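Long-range contacts in envelope glycoprotein (PDB 5XEA), which probably attaches the virus to its host-cell receptor and later drives fusion of the viral and host membranes: residues A30-T35 with A243-S248; F150-W155 with C239-C244; V202-F207 with C224-N229. All blocks are in the same frame, centred on the assembly; numbering follows the deposited sequence.

From the N terminus, the chain first lays down strand 24-35, which later receives strand 243-247 in contact 1, closing a loop of more than 200 residues. Within that loop comes strand 133-156. Its segment 150-155 meets the hairpin tip 239-244 in contact 2, a shorter loop that starts inside the first and ends on the same stretch of chain, sharing Ala243 and Cys244. Contact 3 is the most local: segment 202-207 meets 224-229, and their strands form a beta hairpin that lies inside both larger loops. Contacts 1 and 3 belong to one antiparallel sheet, joined through Asp226 with Arg32 and Tyr245. Contact 2 ties the edge of that sheet to a strand of a second sheet.

Contact 1. Residues A30-T35 with A243-S248; sequences ATRYTT and ACYNFS. With NAG (2-acetamido-2-deoxy-beta-D-glucopyranose), chain F.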
# COMPACT_ATOMS: atom_id res chain seq x y z
N ALA B 30 -22.83 19.65 -7.61
CA ALA B 30 -21.59 19.85 -8.34
C ALA B 30 -21.76 19.40 -9.78
O ALA B 30 -22.61 18.56 -10.09
CB ALA B 30 -20.42 19.11 -7.69
N THR B 31 -20.95 20.00 -10.64
CA THR B 31 -20.78 19.50 -12.00
C THR B 31 -19.65 18.48 -11.97
O THR B 31 -18.53 18.79 -11.55
CB THR B 31 -20.45 20.64 -12.96
OG1 THR B 31 -21.45 21.66 -12.87
CG2 THR B 31 -20.40 20.13 -14.38
N ARG B 32 -19.95 17.26 -12.40
CA ARG B 32 -18.99 16.18 -12.41
C ARG B 32 -18.61 15.86 -13.85
O ARG B 32 -19.49 15.74 -14.72
CB ARG B 32 -19.55 14.94 -11.73
CG ARG B 32 -18.53 13.85 -11.60
CD ARG B 32 -19.12 12.66 -10.93
NE ARG B 32 -19.98 11.93 -11.84
CZ ARG B 32 -20.86 11.02 -11.43
NH1 ARG B 32 -20.99 10.76 -10.14
NH2 ARG B 32 -21.62 10.39 -12.32
N TYR B 33 -17.32 15.70 -14.10
CA TYR B 33 -16.79 15.30 -15.39
C TYR B 33 -16.10 13.95 -15.23
O TYR B 33 -15.16 13.83 -14.45
CB TYR B 33 -15.80 16.33 -15.93
CG TYR B 33 -16.36 17.72 -16.08
CD1 TYR B 33 -16.91 18.15 -17.29
CD2 TYR B 33 -16.32 18.62 -15.02
CE1 TYR B 33 -17.41 19.43 -17.43
CE2 TYR B 33 -16.81 19.90 -15.16
CZ TYR B 33 -17.36 20.31 -16.36
OH TYR B 33 -17.86 21.58 -16.49
N THR B 34 -16.58 12.95 -15.97
CA THR B 34 -15.98 11.62 -15.98
C THR B 34 -15.76 11.19 -17.43
O THR B 34 -16.10 11.90 -18.37
CB THR B 34 -16.85 10.59 -15.25
OG1 THR B 34 -18.13 10.52 -15.89
CG2 THR B 34 -17.02 10.97 -13.78
N THR B 35 -15.19 9.99 -17.60
CA THR B 35 -14.83 9.48 -18.91
C THR B 35 -15.56 8.17 -19.20
O THR B 35 -15.93 7.42 -18.29
CB THR B 35 -13.29 9.25 -19.04
OG1 THR B 35 -12.82 8.47 -17.94
CG2 THR B 35 -12.55 10.58 -19.07
N ALA B 243 -12.16 11.55 -12.17
CA ALA B 243 -13.29 12.47 -12.09
C ALA B 243 -12.83 13.86 -11.68
O ALA B 243 -11.96 14.00 -10.81
CB ALA B 243 -14.35 11.97 -11.09
N CYS B 244 -13.41 14.88 -12.30
CA CYS B 244 -13.26 16.25 -11.84
C CYS B 244 -14.61 16.79 -11.40
O CYS B 244 -15.65 16.42 -11.95
CB CYS B 244 -12.66 17.16 -12.90
SG CYS B 244 -10.89 16.85 -13.19
N TYR B 245 -14.58 17.67 -10.41
CA TYR B 245 -15.77 18.24 -9.83
C TYR B 245 -15.66 19.76 -9.82
O TYR B 245 -14.57 20.32 -9.69
CB TYR B 245 -16.01 17.74 -8.40
CG TYR B 245 -16.19 16.25 -8.30
CD1 TYR B 245 -17.45 15.68 -8.34
CD2 TYR B 245 -15.09 15.41 -8.18
CE1 TYR B 245 -17.62 14.31 -8.26
CE2 TYR B 245 -15.25 14.04 -8.09
CZ TYR B 245 -16.51 13.50 -8.13
OH TYR B 245 -16.67 12.14 -8.05
N ASN B 246 -16.81 20.41 -10.00
CA ASN B 246 -16.94 21.85 -9.80
C ASN B 246 -18.13 22.04 -8.85
O ASN B 246 -19.29 21.91 -9.27
CB ASN B 246 -17.13 22.59 -11.11
CG ASN B 246 -17.14 24.09 -10.93
OD1 ASN B 246 -16.43 24.63 -10.09
ND2 ASN B 246 -17.96 24.78 -11.73
N PHE B 247 -17.83 22.29 -7.58
CA PHE B 247 -18.83 22.48 -6.55
C PHE B 247 -19.26 23.94 -6.54
O PHE B 247 -18.42 24.84 -6.60
CB PHE B 247 -18.29 22.10 -5.17
CG PHE B 247 -18.08 20.63 -4.97
CD1 PHE B 247 -19.05 19.86 -4.34
CD2 PHE B 247 -16.91 20.01 -5.39
CE1 PHE B 247 -18.87 18.51 -4.15
CE2 PHE B 247 -16.72 18.66 -5.19
CZ PHE B 247 -17.71 17.91 -4.57
N SER B 248 -20.57 24.17 -6.45
CA SER B 248 -21.07 25.52 -6.22
C SER B 248 -20.45 26.07 -4.94
O SER B 248 -20.54 25.43 -3.88
CB SER B 248 -22.59 25.52 -6.13
OG SER B 248 -23.09 26.85 -6.13
C1 NAG F . -18.06 26.21 -11.65
C2 NAG F . -17.67 26.88 -12.96
C3 NAG F . -17.91 28.38 -12.88
C4 NAG F . -19.34 28.68 -12.46
C5 NAG F . -19.66 27.93 -11.16
C6 NAG F . -21.11 28.06 -10.75
C7 NAG F . -15.90 26.18 -14.51
C8 NAG F . -14.43 25.97 -14.69
N2 NAG F . -16.28 26.61 -13.30
O3 NAG F . -17.62 28.93 -14.17
O4 NAG F . -19.53 30.07 -12.21
O5 NAG F . -19.41 26.53 -11.33
O6 NAG F . -21.95 27.27 -11.58
O7 NAG F . -16.70 25.96 -15.41
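Arg32 turns CG anti to its own backbone N (chi1 -174°), while Tyr245 places CG anti to its carbonyl carbon (chi1 -60°). These torsions lay the arginine methylenes beside the phenol ring, both side chains pointing the same way. Arg32 CD comes within 3.5 Å of Tyr245 CE1, at an oblique approach, and the guanidinium plane stands 80° from the ring. The polar ends of the pair share one partner: Asp226 takes a salt bridge from Arg32 NH1 and a hydrogen bond with Tyr245 OH. Arg32 NH2 has a second carboxylate in Glu200.

The backbones form a regular antiparallel pair. Thr31 and Asn246 exchange two bonds, with Asn246 N to Thr31 O at 2.8 Å. Tyr33 and Cys244 do the same, and Tyr33 N reaches Cys244 O in a nearly straight bond. On the face of Arg32 and Tyr245, Ala30 CB sits over one face of the Phe247 ring, 3.9 Å from its centroid, in a CH-pi contact. The other face carries Thr31, Tyr33, Cys244 and Asn246. There Asn246 ND2 is bonded to C1 of an N-acetylglucosamine, so the strand bears an N-linked glycan.

Strand 24-35 lies between 243-247 and 197-209 in the sheet. Strand 237-240 flanks 243-247 beyond, and Trp155 of strand 133-156 meets the Tyr33 ring at about a right angle.

Contact 2. Residues F150-W155 with C239-C244; sequences FFNLQW and CHQYAC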
# COMPACT_ATOMS: atom_id res chain seq x y z
N PHE B 150 -3.65 3.58 -17.11
CA PHE B 150 -4.63 4.42 -16.43
C PHE B 150 -4.19 5.88 -16.48
O PHE B 150 -3.04 6.20 -16.81
CB PHE B 150 -4.85 3.98 -14.97
CG PHE B 150 -3.60 4.06 -14.09
CD1 PHE B 150 -3.26 5.25 -13.46
CD2 PHE B 150 -2.81 2.95 -13.88
CE1 PHE B 150 -2.13 5.31 -12.65
CE2 PHE B 150 -1.70 2.99 -13.08
CZ PHE B 150 -1.35 4.17 -12.46
N PHE B 151 -5.11 6.78 -16.14
CA PHE B 151 -4.84 8.21 -16.22
C PHE B 151 -5.64 8.91 -15.14
O PHE B 151 -6.43 8.30 -14.43
CB PHE B 151 -5.17 8.75 -17.62
CG PHE B 151 -6.64 8.61 -17.99
CD1 PHE B 151 -7.54 9.62 -17.70
CD2 PHE B 151 -7.11 7.45 -18.59
CE1 PHE B 151 -8.89 9.49 -18.03
CE2 PHE B 151 -8.44 7.30 -18.91
CZ PHE B 151 -9.34 8.32 -18.63
N ASN B 152 -5.39 10.21 -14.99
CA ASN B 152 -6.19 11.09 -14.16
C ASN B 152 -6.87 12.13 -15.04
O ASN B 152 -6.48 12.35 -16.19
CB ASN B 152 -5.34 11.83 -13.12
CG ASN B 152 -4.89 10.93 -11.98
OD1 ASN B 152 -5.54 9.93 -11.65
ND2 ASN B 152 -3.77 11.29 -11.36
N LEU B 153 -7.92 12.75 -14.50
CA LEU B 153 -8.41 14.01 -15.04
C LEU B 153 -7.91 15.15 -14.17
O LEU B 153 -7.54 14.95 -13.01
CB LEU B 153 -9.94 14.03 -15.11
CG LEU B 153 -10.67 13.13 -16.11
CD1 LEU B 153 -12.18 13.42 -16.05
CD2 LEU B 153 -10.12 13.27 -17.52
N GLN B 154 -7.90 16.35 -14.73
CA GLN B 154 -7.29 17.47 -14.02
C GLN B 154 -7.83 18.78 -14.58
O GLN B 154 -8.00 18.91 -15.80
CB GLN B 154 -5.76 17.42 -14.14
CG GLN B 154 -5.04 18.54 -13.41
CD GLN B 154 -3.54 18.32 -13.33
OE1 GLN B 154 -3.06 17.23 -12.99
NE2 GLN B 154 -2.77 19.36 -13.65
N TRP B 155 -8.08 19.73 -13.69
CA TRP B 155 -8.47 21.07 -14.09
C TRP B 155 -7.25 21.84 -14.53
O TRP B 155 -6.30 21.99 -13.75
CB TRP B 155 -9.14 21.81 -12.94
CG TRP B 155 -10.53 21.41 -12.61
CD1 TRP B 155 -10.93 20.65 -11.56
CD2 TRP B 155 -11.73 21.79 -13.30
NE1 TRP B 155 -12.28 20.51 -11.56
CE2 TRP B 155 -12.81 21.21 -12.62
CE3 TRP B 155 -11.99 22.57 -14.43
CZ2 TRP B 155 -14.14 21.37 -13.02
CZ3 TRP B 155 -13.31 22.73 -14.84
CH2 TRP B 155 -14.37 22.13 -14.14
N CYS B 239 -10.33 17.59 -8.45
CA CYS B 239 -10.32 16.34 -9.19
C CYS B 239 -9.86 15.20 -8.28
O CYS B 239 -9.08 15.41 -7.35
CB CYS B 239 -9.43 16.41 -10.45
SG CYS B 239 -9.89 17.71 -11.63
N HIS B 240 -10.39 14.01 -8.56
CA HIS B 240 -9.93 12.80 -7.90
C HIS B 240 -9.89 11.69 -8.94
O HIS B 240 -10.93 11.28 -9.45
CB HIS B 240 -10.81 12.41 -6.71
CG HIS B 240 -10.35 11.17 -6.02
ND1 HIS B 240 -10.91 9.93 -6.24
CD2 HIS B 240 -9.33 10.97 -5.15
CE1 HIS B 240 -10.28 9.03 -5.52
NE2 HIS B 240 -9.31 9.63 -4.86
N GLN B 241 -8.67 11.21 -9.24
CA GLN B 241 -8.46 10.16 -10.24
C GLN B 241 -9.20 10.47 -11.54
O GLN B 241 -8.93 11.50 -12.16
CB GLN B 241 -8.86 8.80 -9.65
CG GLN B 241 -7.98 8.49 -8.41
CD GLN B 241 -7.99 7.05 -7.95
OE1 GLN B 241 -8.83 6.25 -8.36
NE2 GLN B 241 -7.02 6.70 -7.09
N TYR B 242 -10.13 9.61 -11.94
CA TYR B 242 -10.84 9.72 -13.21
C TYR B 242 -11.97 10.76 -13.22
O TYR B 242 -12.70 10.82 -14.21
CB TYR B 242 -11.46 8.37 -13.61
CG TYR B 242 -10.47 7.25 -13.68
CD1 TYR B 242 -9.52 7.19 -14.71
CD2 TYR B 242 -10.49 6.23 -12.74
CE1 TYR B 242 -8.60 6.13 -14.78
CE2 TYR B 242 -9.59 5.18 -12.80
CZ TYR B 242 -8.65 5.13 -13.82
OH TYR B 242 -7.77 4.08 -13.85
N ALA B 243 -12.16 11.55 -12.17
CA ALA B 243 -13.29 12.47 -12.09
C ALA B 243 -12.83 13.86 -11.68
O ALA B 243 -11.96 14.00 -10.81
CB ALA B 243 -14.35 11.97 -11.09
N CYS B 244 -13.41 14.88 -12.30
CA CYS B 244 -13.26 16.25 -11.84
C CYS B 244 -14.61 16.79 -11.40
O CYS B 244 -15.65 16.42 -11.95
CB CYS B 244 -12.66 17.16 -12.90
SG CYS B 244 -10.89 16.85 -13.19
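Gln241 O accepts a 2.8 Å hydrogen bond from Leu153 N, nearly straight at 171°, with the donor tilted from the carbonyl plane. The acceptor belongs to a type II' beta turn, His240 to Ala243, at the tip of a beta hairpin. Two backbone bonds between His240 and Ala243 close the turn, and the disulfide Cys239-Cys244 links the hairpin strands just behind it. This tip packs against strand 133-156, and Gln241 also packs on Ala287 of a second subunit.

Tyr242 reaches back along segment 150-155. Its edge points at the face of Phe151, planes 79° apart, with Tyr242 CD1 above the ring centre. Phe151 holds its CG between the backbone N and the carbonyl carbon (chi1 62°), which presents that face to the tyrosine. Farther out, Phe150 CB meets the edge of the Tyr242 ring, close to its plane. Arg414 makes a cation-pi contact with Tyr242 and hydrogen-bonds Asn152 OD1, so it joins both sides of the contact. Leu153 lies across the turn, its CD1 3.2 Å from Tyr242 O and its CB 3.5 Å from Cys244 SG.

At the other end Trp155 lies against the disulfide. Its indole NE1 hydrogen-bonds Tyr245 O, and a sugar of the glycan on Asn246 touches its side chain. Both sulfurs make sulfur-aromatic contacts with the five-membered ring of Trp155: Cys244 SG sits over the face, 4.4 Å from the centroid, while Cys239 SG comes obliquely, 3.9 Å from the centroid.

Contact 3. Residues V202-F207 with C224-N229; sequences VKISCF and CQDGTN
Cys206 and Cys224 point to the same side of the sheet and are joined there by a disulfide, SG to SG 2.0 Å. They form a non-hydrogen-bonded antiparallel pair, and their CA atoms are 4.0 Å apart. Both place SG anti to the carbonyl carbon. This brings the two sulfurs together on that side, with a disulfide torsion of 101°. The bridge covalently crosslinks the two strands of a beta hairpin.

Ile204 lies next to the bridge. Its CG2 branch does the touching, 3.8 Å from Cys224 CB and 3.6 Å from Gln225 O. Its CG1 branch only loosely approaches Asp226 CG, at 4.4 Å. On the opposite face of the sheet stand Ser205 and Gln225. Gln225 N donates to Ser205 O at 3.1 Å, and the donor lies almost on the extended C=O line. The extended Gln225 side chain runs along to the type II' turn Asp226-Asn229. There Gln225 NE2 hydrogen-bonds Gly227 O at 2.8 Å. The acceptor lies close to the amide plane of Gln225, which helps fix how that amide is rotated.

The short strand segments run at 147° to each other and move apart from the disulfide toward Ile204 and Asp226. Asp226 OD2 takes a salt bridge from Arg32 NH1 of strand 24-35 and a hydrogen bond with Tyr245 OH of strand 243-247. Strand 197-209 has strand 24-35 on its other side, and strand 229-233 flanks 221-226. Ile204 also packs on Tyr245 and Phe247 of strand 243-247, and Gln225 on Phe294 of a second subunit.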
# COMPACT_ATOMS: atom_id res chain seq x y z
N VAL B 202 -24.78 16.64 -10.43
CA VAL B 202 -24.89 15.59 -9.44
C VAL B 202 -25.08 16.19 -8.06
O VAL B 202 -24.77 17.36 -7.80
CB VAL B 202 -23.66 14.65 -9.42
CG1 VAL B 202 -23.49 13.91 -10.74
CG2 VAL B 202 -22.41 15.44 -9.07
N LYS B 203 -25.55 15.36 -7.15
CA LYS B 203 -25.56 15.64 -5.72
C LYS B 203 -24.62 14.66 -5.04
O LYS B 203 -24.70 13.45 -5.28
CB LYS B 203 -26.97 15.52 -5.15
CG LYS B 203 -28.02 16.32 -5.89
CD LYS B 203 -28.05 17.75 -5.41
CE LYS B 203 -29.19 18.51 -6.07
NZ LYS B 203 -30.41 17.66 -6.09
N ILE B 204 -23.73 15.17 -4.20
CA ILE B 204 -22.68 14.37 -3.60
C ILE B 204 -22.79 14.46 -2.08
O ILE B 204 -22.82 15.56 -1.52
CB ILE B 204 -21.30 14.83 -4.08
CG1 ILE B 204 -21.08 14.31 -5.49
CG2 ILE B 204 -20.20 14.34 -3.17
CD1 ILE B 204 -20.20 15.19 -6.30
N SER B 205 -22.87 13.30 -1.43
CA SER B 205 -22.88 13.26 0.02
C SER B 205 -21.48 13.53 0.56
O SER B 205 -20.50 12.88 0.14
CB SER B 205 -23.40 11.91 0.52
OG SER B 205 -22.64 10.84 -0.02
N CYS B 206 -21.38 14.51 1.45
CA CYS B 206 -20.15 14.86 2.14
C CYS B 206 -20.46 15.03 3.62
O CYS B 206 -21.56 15.45 4.00
CB CYS B 206 -19.55 16.17 1.62
SG CYS B 206 -19.20 16.22 -0.14
N PHE B 207 -19.49 14.69 4.46
CA PHE B 207 -19.52 15.05 5.87
C PHE B 207 -18.60 16.25 6.06
O PHE B 207 -17.42 16.20 5.68
CB PHE B 207 -19.11 13.88 6.75
CG PHE B 207 -20.16 12.80 6.81
CD1 PHE B 207 -21.33 12.99 7.56
CD2 PHE B 207 -20.01 11.64 6.09
CE1 PHE B 207 -22.31 12.02 7.60
CE2 PHE B 207 -20.98 10.66 6.13
CZ PHE B 207 -22.15 10.85 6.89
N CYS B 224 -15.98 13.41 1.21
CA CYS B 224 -17.11 13.04 0.37
C CYS B 224 -16.95 11.63 -0.16
O CYS B 224 -15.84 11.09 -0.26
CB CYS B 224 -17.26 14.01 -0.81
SG CYS B 224 -17.22 15.72 -0.31
N GLN B 225 -18.08 11.06 -0.53
CA GLN B 225 -18.15 9.79 -1.24
C GLN B 225 -18.89 10.03 -2.54
O GLN B 225 -19.87 10.77 -2.58
CB GLN B 225 -18.85 8.71 -0.41
CG GLN B 225 -19.32 7.52 -1.23
CD GLN B 225 -19.94 6.41 -0.40
OE1 GLN B 225 -20.32 6.61 0.76
NE2 GLN B 225 -20.06 5.22 -0.99
N ASP B 226 -18.41 9.42 -3.62
CA ASP B 226 -19.15 9.39 -4.88
C ASP B 226 -18.94 8.00 -5.47
O ASP B 226 -17.92 7.74 -6.13
CB ASP B 226 -18.68 10.50 -5.82
CG ASP B 226 -19.44 10.51 -7.12
OD1 ASP B 226 -20.55 9.95 -7.14
OD2 ASP B 226 -18.95 11.08 -8.11
N GLY B 227 -19.89 7.10 -5.19
CA GLY B 227 -19.75 5.71 -5.60
C GLY B 227 -18.68 5.03 -4.74
O GLY B 227 -18.77 4.97 -3.50
N THR B 228 -17.66 4.47 -5.40
CA THR B 228 -16.53 3.86 -4.71
C THR B 228 -15.33 4.79 -4.61
O THR B 228 -14.23 4.34 -4.27
CB THR B 228 -16.09 2.56 -5.40
OG1 THR B 228 -15.93 2.79 -6.81
CG2 THR B 228 -17.10 1.45 -5.14
N ASN B 229 -15.52 6.07 -4.89
CA ASN B 229 -14.45 7.06 -4.80
C ASN B 229 -14.68 7.91 -3.57
O ASN B 229 -15.80 8.38 -3.34
CB ASN B 229 -14.40 7.92 -6.06
CG ASN B 229 -13.95 7.14 -7.28
OD1 ASN B 229 -12.82 6.63 -7.34
ND2 ASN B 229 -14.84 7.01 -8.26